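Local coordinates for yersinopine dehydrogenase (Yersinia pestis, PDB 6C4M), which catalyses the NADPH-dependent reductive condensation of pyruvate with an amino acid-derived intermediate, the last step in making the metallophore yersinopine, at residues A[111-116]-A[403-408]; A[138-143]-A[162-167]; A[212-217]-A[242-247]. All blocks are in the same frame, centred on the assembly; numbering follows the deposited sequence.

How the contacts relate
Following the chain from its N terminus, the loop after strand 107-110 opens contact 1, which closes only at helix 401-419, 287 residues on. Contacts 2 and 3 both nest inside that long loop and follow one another in series. Contact 2 closes a short loop around helix 144-154, and contact 3 completes the beta-alpha-beta unit of strand 203-217, helix 225-235 and strand 240-243. Contacts 1 and 2 both touch NADP and pack together through Ala111 on Leu138 and Ala114 on Ser139. Contacts 2 and 3 share one mixed sheet, where strands 161-165 and 203-217 are antiparallel neighbours; contacts 1 and 3 do not touch.

Contact 1: residues A[111-116]-A[403-408]; sequences AVPADH and PLEDVH. With NAP (NADP nicotinamide-adenine-dinucleotide phosphate), chain B.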
loop_
_atom_site.group_PDB
_atom_site.type_symbol
_atom_site.label_atom_id
_atom_site.label_comp_id
_atom_site.label_asym_id
_atom_site.label_seq_id
_atom_site.Cartn_x
_atom_site.Cartn_y
_atom_site.Cartn_z
ATOM N N ALA A 111 -18.196 20.042 -24.586
ATOM C CA ALA A 111 -17.811 18.695 -24.214
ATOM C C ALA A 111 -16.433 18.320 -24.733
ATOM O O ALA A 111 -16.116 17.128 -24.786
ATOM C CB ALA A 111 -18.827 17.678 -24.730
ATOM N N VAL A 112 -15.622 19.298 -25.135
ATOM C CA VAL A 112 -14.209 19.071 -25.448
ATOM C C VAL A 112 -13.451 19.252 -24.132
ATOM O O VAL A 112 -14.028 19.806 -23.174
ATOM C CB VAL A 112 -13.683 20.042 -26.513
ATOM C CG1 VAL A 112 -14.343 19.820 -27.888
ATOM C CG2 VAL A 112 -13.803 21.481 -26.023
ATOM N N PRO A 113 -12.184 18.842 -24.018
ATOM C CA PRO A 113 -11.473 19.044 -22.749
ATOM C C PRO A 113 -11.254 20.523 -22.485
ATOM O O PRO A 113 -11.151 21.337 -23.406
ATOM C CB PRO A 113 -10.138 18.306 -22.957
ATOM C CG PRO A 113 -10.369 17.395 -24.118
ATOM C CD PRO A 113 -11.359 18.098 -24.987
ATOM N N ALA A 114 -11.148 20.868 -21.202
ATOM C CA ALA A 114 -11.089 22.283 -20.847
ATOM C C ALA A 114 -9.899 23.000 -21.475
ATOM O O ALA A 114 -9.963 24.214 -21.685
ATOM C CB ALA A 114 -11.047 22.469 -19.330
ATOM N N ASP A 115 -8.782 22.306 -21.728
ATOM C CA ASP A 115 -7.649 23.044 -22.280
ATOM C C ASP A 115 -7.852 23.398 -23.755
ATOM O O ASP A 115 -6.946 23.978 -24.387
ATOM C CB ASP A 115 -6.337 22.242 -22.076
ATOM C CG ASP A 115 -6.338 20.913 -22.812
ATOM O OD1 ASP A 115 -7.406 20.258 -22.861
ATOM O OD2 ASP A 115 -5.262 20.509 -23.333
ATOM N N HIS A 116 -9.011 23.045 -24.314
ATOM C CA HIS A 116 -9.378 23.362 -25.688
ATOM C C HIS A 116 -10.597 24.280 -25.774
ATOM O O HIS A 116 -11.057 24.572 -26.884
ATOM C CB HIS A 116 -9.634 22.073 -26.475
ATOM C CG HIS A 116 -8.378 21.333 -26.814
ATOM N ND1 HIS A 116 -7.707 21.530 -28.004
ATOM C CD2 HIS A 116 -7.641 20.438 -26.104
ATOM C CE1 HIS A 116 -6.615 20.781 -28.017
ATOM N NE2 HIS A 116 -6.556 20.106 -26.878
ATOM N N PRO A 403 -0.308 13.209 -19.965
ATOM C CA PRO A 403 -0.441 14.480 -19.229
ATOM C C PRO A 403 -0.683 15.762 -20.049
ATOM O O PRO A 403 -0.640 16.854 -19.470
ATOM C CB PRO A 403 0.919 14.597 -18.568
ATOM C CG PRO A 403 1.868 14.120 -19.693
ATOM C CD PRO A 403 1.077 12.992 -20.406
ATOM N N LEU A 404 -0.894 15.642 -21.356
ATOM C CA LEU A 404 -0.956 16.843 -22.205
ATOM C C LEU A 404 -1.995 17.836 -21.692
ATOM O O LEU A 404 -1.715 19.040 -21.563
ATOM C CB LEU A 404 -1.258 16.451 -23.650
ATOM C CG LEU A 404 -1.343 17.622 -24.637
ATOM C CD1 LEU A 404 -0.035 18.352 -24.713
ATOM C CD2 LEU A 404 -1.737 17.104 -25.993
ATOM N N GLU A 405 -3.209 17.352 -21.401
ATOM C CA GLU A 405 -4.271 18.227 -20.888
ATOM C C GLU A 405 -3.883 18.824 -19.535
ATOM O O GLU A 405 -4.112 20.019 -19.281
ATOM C CB GLU A 405 -5.579 17.439 -20.773
ATOM C CG GLU A 405 -6.262 17.075 -22.128
ATOM C CD GLU A 405 -7.469 16.129 -21.950
ATOM O OE1 GLU A 405 -8.009 16.045 -20.823
ATOM O OE2 GLU A 405 -7.854 15.458 -22.934
ATOM N N ASP A 406 -3.232 18.013 -18.683
ATOM C CA ASP A 406 -2.890 18.425 -17.322
ATOM C C ASP A 406 -1.775 19.452 -17.335
ATOM O O ASP A 406 -1.771 20.395 -16.537
ATOM C CB ASP A 406 -2.489 17.190 -16.492
ATOM C CG ASP A 406 -3.522 16.068 -16.595
ATOM O OD1 ASP A 406 -4.572 16.104 -15.898
ATOM O OD2 ASP A 406 -3.313 15.170 -17.433
ATOM N N VAL A 407 -0.824 19.294 -18.245
ATOM C CA VAL A 407 0.226 20.281 -18.374
ATOM C C VAL A 407 -0.357 21.621 -18.805
ATOM O O VAL A 407 -0.049 22.664 -18.219
ATOM C CB VAL A 407 1.299 19.764 -19.338
ATOM C CG1 VAL A 407 2.277 20.831 -19.673
ATOM C CG2 VAL A 407 2.025 18.559 -18.635
ATOM N N HIS A 408 -1.229 21.611 -19.817
ATOM C CA HIS A 408 -1.865 22.856 -20.246
ATOM C C HIS A 408 -2.641 23.505 -19.098
ATOM O O HIS A 408 -2.476 24.696 -18.810
ATOM C CB HIS A 408 -2.800 22.576 -21.420
ATOM C CG HIS A 408 -2.103 22.212 -22.687
ATOM N ND1 HIS A 408 -2.737 21.519 -23.691
ATOM C CD2 HIS A 408 -0.841 22.443 -23.124
ATOM C CE1 HIS A 408 -1.904 21.336 -24.696
ATOM N NE2 HIS A 408 -0.737 21.872 -24.371
HETATM P PA NAP B . -12.681 13.259 -25.027
HETATM O O1A NAP B . -12.386 14.138 -23.874
HETATM O O2A NAP B . -11.584 12.181 -25.234
HETATM O O5B NAP B . -12.816 14.214 -26.357
HETATM C C5B NAP B . -14.047 14.966 -26.433
HETATM C C4B NAP B . -14.028 15.753 -27.757
HETATM O O4B NAP B . -12.770 16.668 -27.710
HETATM C C3B NAP B . -13.894 14.981 -28.775
HETATM O O3B NAP B . -14.648 15.492 -29.919
HETATM C C2B NAP B . -12.295 15.034 -29.159
HETATM O O2B NAP B . -12.110 14.750 -30.589
HETATM C C1B NAP B . -11.915 16.235 -28.907
HETATM N N9A NAP B . -10.558 16.149 -28.365
HETATM C C8A NAP B . -9.946 15.396 -27.437
HETATM N N7A NAP B . -8.669 15.804 -27.438
HETATM C C5A NAP B . -8.529 16.800 -28.369
HETATM C C6A NAP B . -7.400 17.509 -28.694
HETATM N N6A NAP B . -6.004 17.500 -28.254
HETATM N N1A NAP B . -7.471 18.459 -29.644
HETATM C C2A NAP B . -8.666 18.723 -30.273
HETATM N N3A NAP B . -9.784 18.014 -29.944
HETATM C C4A NAP B . -9.704 17.040 -28.969
HETATM O O3 NAP B . -14.123 12.502 -24.725
HETATM P PN NAP B . -15.038 12.468 -23.391
HETATM O O1N NAP B . -16.413 12.430 -23.896
HETATM O O2N NAP B . -14.624 11.177 -22.644
HETATM O O5D NAP B . -14.806 13.731 -22.325
HETATM C C5D NAP B . -15.674 14.894 -22.344
HETATM C C4D NAP B . -15.181 15.824 -21.217
HETATM O O4D NAP B . -15.342 15.093 -19.807
HETATM C C3D NAP B . -13.904 16.139 -21.294
HETATM O O3D NAP B . -13.772 17.483 -20.618
HETATM C C2D NAP B . -13.143 15.143 -20.413
HETATM O O2D NAP B . -12.069 15.767 -19.886
HETATM C C1D NAP B . -14.162 14.897 -19.284
HETATM N N1N NAP B . -14.132 13.535 -18.697
HETATM C C2N NAP B . -14.846 12.512 -19.216
HETATM C C3N NAP B . -14.795 11.248 -18.584
HETATM C C7N NAP B . -15.590 10.050 -19.146
HETATM O O7N NAP B . -15.949 9.180 -18.458
HETATM N N7N NAP B . -15.870 10.050 -20.557
HETATM C C4N NAP B . -14.026 11.057 -17.471
HETATM C C5N NAP B . -13.314 12.077 -16.965
HETATM C C6N NAP B . -13.370 13.335 -17.575
HETATM P P2B NAP B . -11.998 13.141 -31.122
HETATM O O1X NAP B . -10.572 12.692 -30.877
HETATM O O2X NAP B . -12.935 12.274 -30.350
HETATM O O3X NAP B . -12.270 13.106 -32.608
#
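The loop 111-116, ending in a 3-10 turn, meets helix segment 403-408 with Asp115 and Glu405 nearest in backbone, their CA atoms 6.0 Å apart. It follows strand 107-110 of the dinucleotide-binding sheet, so the contact joins the NADP pocket to helix 401-419. A histidine-carboxylate hydrogen bond carries it: His408 ND1 donates to Asp115 OD2 at 2.7 Å, nearly straight at 169°, and meets the anti lone pair of OD2, which lies close to the histidine ring plane. Asp115 CG stands between its own backbone N and carbonyl carbon (chi1 63°), which sends the carboxylate across to the helix. The other oxygen, Asp115 OD1, rests on Glu405 CG at 3.5 Å and is buried with no polar partner. Glu405 reaches out extended beyond CG and crosses the Pro113 ring at about a right angle, with OE2 3.4 Å from Pro113 CG. The same proline turns CD to the adenine ribose of NADP, while Asp406, on the helix, binds His260, the inferred proton donor/acceptor. His116, N-cap of helix 117-121, has NADP N1A over one face of its ring, tilted against the adenine, with CE1 3.0 Å from N1A.

Contact 2: residues A[138-143]-A[162-167]; sequences LSSSMG and VISLSS. With NAP (NADP nicotinamide-adenine-dinucleotide phosphate), chain B.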
loop_
_atom_site.group_PDB
_atom_site.type_symbol
_atom_site.label_atom_id
_atom_site.label_comp_id
_atom_site.label_asym_id
_atom_site.label_seq_id
_atom_site.Cartn_x
_atom_site.Cartn_y
_atom_site.Cartn_z
ATOM N N LEU A 138 -18.801 21.436 -19.565
ATOM C CA LEU A 138 -19.199 20.127 -19.078
ATOM C C LEU A 138 -18.210 19.588 -18.050
ATOM O O LEU A 138 -18.620 18.952 -17.071
ATOM C CB LEU A 138 -19.352 19.156 -20.251
ATOM C CG LEU A 138 -19.850 17.737 -19.883
ATOM C CD1 LEU A 138 -21.277 17.755 -19.380
ATOM C CD2 LEU A 138 -19.768 16.810 -21.086
ATOM N N SER A 139 -16.902 19.817 -18.251
ATOM C CA SER A 139 -15.875 19.366 -17.302
ATOM C C SER A 139 -14.816 20.458 -17.208
ATOM O O SER A 139 -13.772 20.403 -17.862
ATOM C CB SER A 139 -15.257 18.037 -17.698
ATOM O OG SER A 139 -14.472 17.555 -16.612
ATOM N N SER A 140 -15.070 21.421 -16.345
ATOM C CA SER A 140 -14.318 22.656 -16.310
ATOM C C SER A 140 -12.945 22.479 -15.659
ATOM O O SER A 140 -12.627 21.454 -15.049
ATOM C CB SER A 140 -15.118 23.694 -15.542
ATOM O OG SER A 140 -14.977 24.956 -16.128
ATOM N N SER A 141 -12.134 23.525 -15.767
ATOM C CA SER A 141 -10.924 23.682 -14.970
ATOM C C SER A 141 -11.031 25.009 -14.231
ATOM O O SER A 141 -11.862 25.862 -14.560
ATOM C CB SER A 141 -9.665 23.649 -15.836
ATOM O OG SER A 141 -8.484 23.712 -15.035
ATOM N N MET A 142 -10.153 25.201 -13.254
ATOM C CA MET A 142 -10.092 26.487 -12.570
ATOM C C MET A 142 -9.691 27.586 -13.550
ATOM O O MET A 142 -8.646 27.497 -14.203
ATOM C CB MET A 142 -9.093 26.444 -11.420
ATOM C CG MET A 142 -9.670 25.889 -10.115
ATOM S SD MET A 142 -8.419 25.534 -8.818
ATOM C CE MET A 142 -7.766 23.967 -9.371
ATOM N N GLY A 143 -10.516 28.638 -13.613
ATOM C CA GLY A 143 -10.304 29.754 -14.514
ATOM C C GLY A 143 -11.092 29.653 -15.801
ATOM O O GLY A 143 -11.237 30.659 -16.511
ATOM N N VAL A 162 -23.074 31.605 -18.213
ATOM C CA VAL A 162 -21.908 30.714 -18.258
ATOM C C VAL A 162 -21.971 29.813 -17.040
ATOM O O VAL A 162 -22.009 30.302 -15.908
ATOM C CB VAL A 162 -20.584 31.494 -18.288
ATOM C CG1 VAL A 162 -19.417 30.547 -18.268
ATOM C CG2 VAL A 162 -20.529 32.372 -19.534
ATOM N N ILE A 163 -22.004 28.501 -17.269
ATOM C CA ILE A 163 -22.096 27.522 -16.198
ATOM C C ILE A 163 -20.906 26.571 -16.287
ATOM O O ILE A 163 -20.715 25.886 -17.300
ATOM C CB ILE A 163 -23.428 26.756 -16.248
ATOM C CG1 ILE A 163 -24.603 27.697 -15.917
ATOM C CG2 ILE A 163 -23.417 25.628 -15.246
ATOM C CD1 ILE A 163 -25.942 27.068 -16.107
ATOM N N SER A 164 -20.112 26.538 -15.224
ATOM C CA SER A 164 -19.061 25.544 -15.012
ATOM C C SER A 164 -19.548 24.393 -14.135
ATOM O O SER A 164 -20.031 24.618 -13.024
ATOM C CB SER A 164 -17.848 26.173 -14.334
ATOM O OG SER A 164 -17.004 26.838 -15.242
ATOM N N LEU A 165 -19.399 23.169 -14.637
ATOM C CA LEU A 165 -19.543 21.954 -13.851
ATOM C C LEU A 165 -18.166 21.485 -13.408
ATOM O O LEU A 165 -17.227 21.488 -14.205
ATOM C CB LEU A 165 -20.230 20.856 -14.662
ATOM C CG LEU A 165 -21.651 21.209 -15.143
ATOM C CD1 LEU A 165 -21.995 20.408 -16.362
ATOM C CD2 LEU A 165 -22.636 20.953 -14.042
ATOM N N SER A 166 -18.075 21.056 -12.142
ATOM C CA SER A 166 -16.793 20.668 -11.560
ATOM C C SER A 166 -16.160 19.503 -12.303
ATOM O O SER A 166 -14.932 19.431 -12.406
ATOM C CB SER A 166 -16.969 20.319 -10.085
ATOM O OG SER A 166 -18.010 19.368 -9.875
ATOM N N SER A 167 -16.966 18.594 -12.836
ATOM C CA SER A 167 -16.437 17.506 -13.635
ATOM C C SER A 167 -17.571 16.905 -14.439
ATOM O O SER A 167 -18.747 17.164 -14.174
ATOM C CB SER A 167 -15.774 16.435 -12.769
ATOM O OG SER A 167 -16.729 15.675 -12.049
HETATM P PA NAP B . -12.681 13.259 -25.027
HETATM O O1A NAP B . -12.386 14.138 -23.874
HETATM O O2A NAP B . -11.584 12.181 -25.234
HETATM O O5B NAP B . -12.816 14.214 -26.357
HETATM C C5B NAP B . -14.047 14.966 -26.433
HETATM C C4B NAP B . -14.028 15.753 -27.757
HETATM O O4B NAP B . -12.770 16.668 -27.710
HETATM C C3B NAP B . -13.894 14.981 -28.775
HETATM O O3B NAP B . -14.648 15.492 -29.919
HETATM C C2B NAP B . -12.295 15.034 -29.159
HETATM O O2B NAP B . -12.110 14.750 -30.589
HETATM C C1B NAP B . -11.915 16.235 -28.907
HETATM N N9A NAP B . -10.558 16.149 -28.365
HETATM C C8A NAP B . -9.946 15.396 -27.437
HETATM N N7A NAP B . -8.669 15.804 -27.438
HETATM C C5A NAP B . -8.529 16.800 -28.369
HETATM C C6A NAP B . -7.400 17.509 -28.694
HETATM N N6A NAP B . -6.004 17.500 -28.254
HETATM N N1A NAP B . -7.471 18.459 -29.644
HETATM C C2A NAP B . -8.666 18.723 -30.273
HETATM N N3A NAP B . -9.784 18.014 -29.944
HETATM C C4A NAP B . -9.704 17.040 -28.969
HETATM O O3 NAP B . -14.123 12.502 -24.725
HETATM P PN NAP B . -15.038 12.468 -23.391
HETATM O O1N NAP B . -16.413 12.430 -23.896
HETATM O O2N NAP B . -14.624 11.177 -22.644
HETATM O O5D NAP B . -14.806 13.731 -22.325
HETATM C C5D NAP B . -15.674 14.894 -22.344
HETATM C C4D NAP B . -15.181 15.824 -21.217
HETATM O O4D NAP B . -15.342 15.093 -19.807
HETATM C C3D NAP B . -13.904 16.139 -21.294
HETATM O O3D NAP B . -13.772 17.483 -20.618
HETATM C C2D NAP B . -13.143 15.143 -20.413
HETATM O O2D NAP B . -12.069 15.767 -19.886
HETATM C C1D NAP B . -14.162 14.897 -19.284
HETATM N N1N NAP B . -14.132 13.535 -18.697
HETATM C C2N NAP B . -14.846 12.512 -19.216
HETATM C C3N NAP B . -14.795 11.248 -18.584
HETATM C C7N NAP B . -15.590 10.050 -19.146
HETATM O O7N NAP B . -15.949 9.180 -18.458
HETATM N N7N NAP B . -15.870 10.050 -20.557
HETATM C C4N NAP B . -14.026 11.057 -17.471
HETATM C C5N NAP B . -13.314 12.077 -16.965
HETATM C C6N NAP B . -13.370 13.335 -17.575
HETATM P P2B NAP B . -11.998 13.141 -31.122
HETATM O O1X NAP B . -10.572 12.692 -30.877
HETATM O O2X NAP B . -12.935 12.274 -30.350
HETATM O O3X NAP B . -12.270 13.106 -32.608
#
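Ser164 OG is gripped from two directions: the hydroxyl of Ser140 lies 2.9 Å away, OG to OG, and Glu251 OE2 makes a further hydrogen bond with it. Glu251 OE2 also makes a weak hydrogen bond with Ser140 OG. Ser164 OG sits anti to its carbonyl carbon (chi1 -82°), which brings it alongside the Ser140 side chain. One residue on, the backbone takes over: Ser140 N donates to Leu165 O at 3.0 Å, with the N-H pointing almost straight at the acceptor (166°). Leu165 CB lies 3.5 Å from Leu138 O, and the two leucines meet through their CD1 methyls at 4.1 Å. Ser139, between them and the cofactor, places CB 3.3 Å from O3D of NADP, while its OG packs on Ser167 CA at 3.6 Å. The pairing thus continues the neighbouring parallel strands 134-137 and 161-165 of the Rossmann-type sheet into the loops at their C-terminal ends, where the cofactor binds. Strand 203-217, the antiparallel neighbour of 161-165, touches Leu165 with Ile213 and Leu215, Ser166 OG bonds to Tyr214 N, and segment 138-143 leads into helix 144-154, with helix 247-251 packed on Met142 and Ser164.

Contact 3: residues A[212-217]-A[242-247]; sequences RIYLAN and LPCSNL
Leu242 and Tyr214 form the apolar centre, lying side by side and pointing the same way from one face of the sheet. Leu242 CD2 comes within 3.4 Å of Tyr214 CE2, obliquely to the ring, and Leu242 CB adds a contact with CD2 of the same ring. Cys244 SG approaches the ring from its edge, 5.2 Å from the centroid and 77° off the normal, in a sulfur-aromatic contact. Tyr214 CG, anti to the carbonyl carbon (chi1 -65°), sets the ring beside Leu242, and the ring also stacks on Phe253. At one end, Arg212 CD touches both Leu242 methyls, and CD1 lies at the guanidinium edge; Asp240 and Asp328 form long, weak ion pairs with that group. At the other, Ala216 CB is tightly packed against Asn246 O at 3.1 Å, and Leu247 CD2 reaches Ala216 O at 3.4 Å.

The strands run parallel, and three backbone bonds fix their register, as expected for strands 203-217 and 240-243 of a beta-alpha-beta unit crossing over through helix 225-235. Leu242 N binds Ile213 O at 2.9 Å, Leu215 N binds Leu242 O at 3.0 Å, and Cys244 N binds Leu215 O at 2.9 Å, the last bent at 131°. Pro243 brings no N-H, but its CA lies 3.3 Å from Leu215 O in a CA-H...O contact.

Farther out, Tyr214 OH bonds to Asp328, and Asn246 OD1 caps helix 247-251 at Ala249 N. The register thus rests on main-chain bonds, independent of side-chain identity, while Tyr214 and Leu242 pack on one face and Leu215 turns from the other toward helix 225-235.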
loop_
_atom_site.group_PDB
_atom_site.type_symbol
_atom_site.label_atom_id
_atom_site.label_comp_id
_atom_site.label_asym_id
_atom_site.label_seq_id
_atom_site.Cartn_x
_atom_site.Cartn_y
_atom_site.Cartn_z
ATOM N N ARG A 212 -21.990 13.597 -6.597
ATOM C CA ARG A 212 -22.359 14.999 -6.689
ATOM C C ARG A 212 -21.448 15.743 -7.658
ATOM O O ARG A 212 -20.324 15.323 -7.959
ATOM C CB ARG A 212 -22.365 15.681 -5.311
ATOM C CG ARG A 212 -21.057 15.801 -4.565
ATOM C CD ARG A 212 -21.374 16.275 -3.115
ATOM N NE ARG A 212 -21.681 15.147 -2.233
ATOM C CZ ARG A 212 -22.875 14.795 -1.769
ATOM N NH1 ARG A 212 -23.975 15.496 -2.048
ATOM N NH2 ARG A 212 -22.967 13.721 -0.991
ATOM N N ILE A 213 -21.991 16.850 -8.159
ATOM C CA ILE A 213 -21.308 17.787 -9.030
ATOM C C ILE A 213 -21.500 19.166 -8.432
ATOM O O ILE A 213 -22.585 19.496 -7.937
ATOM C CB ILE A 213 -21.873 17.740 -10.463
ATOM C CG1 ILE A 213 -21.673 16.360 -11.101
ATOM C CG2 ILE A 213 -21.253 18.800 -11.302
ATOM C CD1 ILE A 213 -20.217 15.930 -11.245
ATOM N N TYR A 214 -20.458 19.972 -8.479
ATOM C CA TYR A 214 -20.520 21.356 -8.047
ATOM C C TYR A 214 -20.691 22.219 -9.287
ATOM O O TYR A 214 -20.033 21.980 -10.298
ATOM C CB TYR A 214 -19.249 21.756 -7.297
ATOM C CG TYR A 214 -19.052 21.022 -6.003
ATOM C CD1 TYR A 214 -18.419 19.789 -5.975
ATOM C CD2 TYR A 214 -19.505 21.554 -4.801
ATOM C CE1 TYR A 214 -18.247 19.102 -4.785
ATOM C CE2 TYR A 214 -19.334 20.867 -3.602
ATOM C CZ TYR A 214 -18.684 19.655 -3.610
ATOM O OH TYR A 214 -18.525 18.967 -2.444
ATOM N N LEU A 215 -21.589 23.200 -9.237
ATOM C CA LEU A 215 -21.686 24.081 -10.384
ATOM C C LEU A 215 -22.013 25.498 -9.944
ATOM O O LEU A 215 -22.363 25.753 -8.789
ATOM C CB LEU A 215 -22.686 23.534 -11.399
ATOM C CG LEU A 215 -24.144 23.318 -10.992
ATOM C CD1 LEU A 215 -24.794 24.586 -10.731
ATOM C CD2 LEU A 215 -24.893 22.602 -12.110
ATOM N N ALA A 216 -21.899 26.423 -10.901
ATOM C CA ALA A 216 -22.174 27.837 -10.672
ATOM C C ALA A 216 -22.258 28.528 -12.026
ATOM O O ALA A 216 -21.724 28.037 -13.021
ATOM C CB ALA A 216 -21.077 28.489 -9.815
ATOM N N ASN A 217 -22.969 29.658 -12.060
ATOM C CA ASN A 217 -22.870 30.607 -13.155
ATOM C C ASN A 217 -22.144 31.843 -12.657
ATOM O O ASN A 217 -21.793 31.954 -11.484
ATOM C CB ASN A 217 -24.249 30.957 -13.706
ATOM C CG ASN A 217 -25.141 31.604 -12.673
ATOM O OD1 ASN A 217 -24.694 32.421 -11.866
ATOM N ND2 ASN A 217 -26.413 31.254 -12.705
ATOM N N LEU A 242 -24.696 20.860 -6.394
ATOM C CA LEU A 242 -24.381 21.765 -5.298
ATOM C C LEU A 242 -23.951 23.112 -5.865
ATOM O O LEU A 242 -22.879 23.210 -6.494
ATOM C CB LEU A 242 -23.284 21.186 -4.427
ATOM C CG LEU A 242 -23.614 20.210 -3.288
ATOM C CD1 LEU A 242 -24.175 18.904 -3.817
ATOM C CD2 LEU A 242 -22.360 19.939 -2.469
ATOM N N PRO A 243 -24.732 24.161 -5.667
ATOM C CA PRO A 243 -24.430 25.456 -6.280
ATOM C C PRO A 243 -23.388 26.219 -5.488
ATOM O O PRO A 243 -23.332 26.128 -4.264
ATOM C CB PRO A 243 -25.781 26.169 -6.241
ATOM C CG PRO A 243 -26.448 25.586 -5.030
ATOM C CD PRO A 243 -26.031 24.154 -4.983
ATOM N N CYS A 244 -22.560 26.985 -6.201
ATOM C CA CYS A 244 -21.434 27.679 -5.592
ATOM C C CYS A 244 -21.567 29.178 -5.816
ATOM O O CYS A 244 -22.387 29.626 -6.611
ATOM C CB CYS A 244 -20.106 27.144 -6.153
ATOM S SG CYS A 244 -19.954 25.338 -5.877
ATOM N N SER A 245 -20.727 29.958 -5.121
ATOM C CA SER A 245 -20.890 31.415 -5.125
ATOM C C SER A 245 -20.449 32.024 -6.446
ATOM O O SER A 245 -20.881 33.123 -6.795
ATOM C CB SER A 245 -20.084 32.071 -4.001
ATOM O OG SER A 245 -20.409 31.522 -2.747
ATOM N N ASN A 246 -19.550 31.358 -7.154
ATOM C CA ASN A 246 -19.038 31.859 -8.413
ATOM C C ASN A 246 -18.433 30.684 -9.167
ATOM O O ASN A 246 -18.392 29.552 -8.666
ATOM C CB ASN A 246 -18.045 33.005 -8.179
ATOM C CG ASN A 246 -16.907 32.620 -7.274
ATOM O OD1 ASN A 246 -16.114 31.743 -7.599
ATOM N ND2 ASN A 246 -16.813 33.287 -6.124
ATOM N N LEU A 247 -17.948 30.970 -10.373
ATOM C CA LEU A 247 -17.459 29.920 -11.260
ATOM C C LEU A 247 -16.252 29.219 -10.642
ATOM O O LEU A 247 -16.205 27.989 -10.573
ATOM C CB LEU A 247 -17.100 30.516 -12.631
ATOM C CG LEU A 247 -18.335 31.080 -13.351
ATOM C CD1 LEU A 247 -17.966 32.188 -14.357
ATOM C CD2 LEU A 247 -19.131 29.929 -14.034
#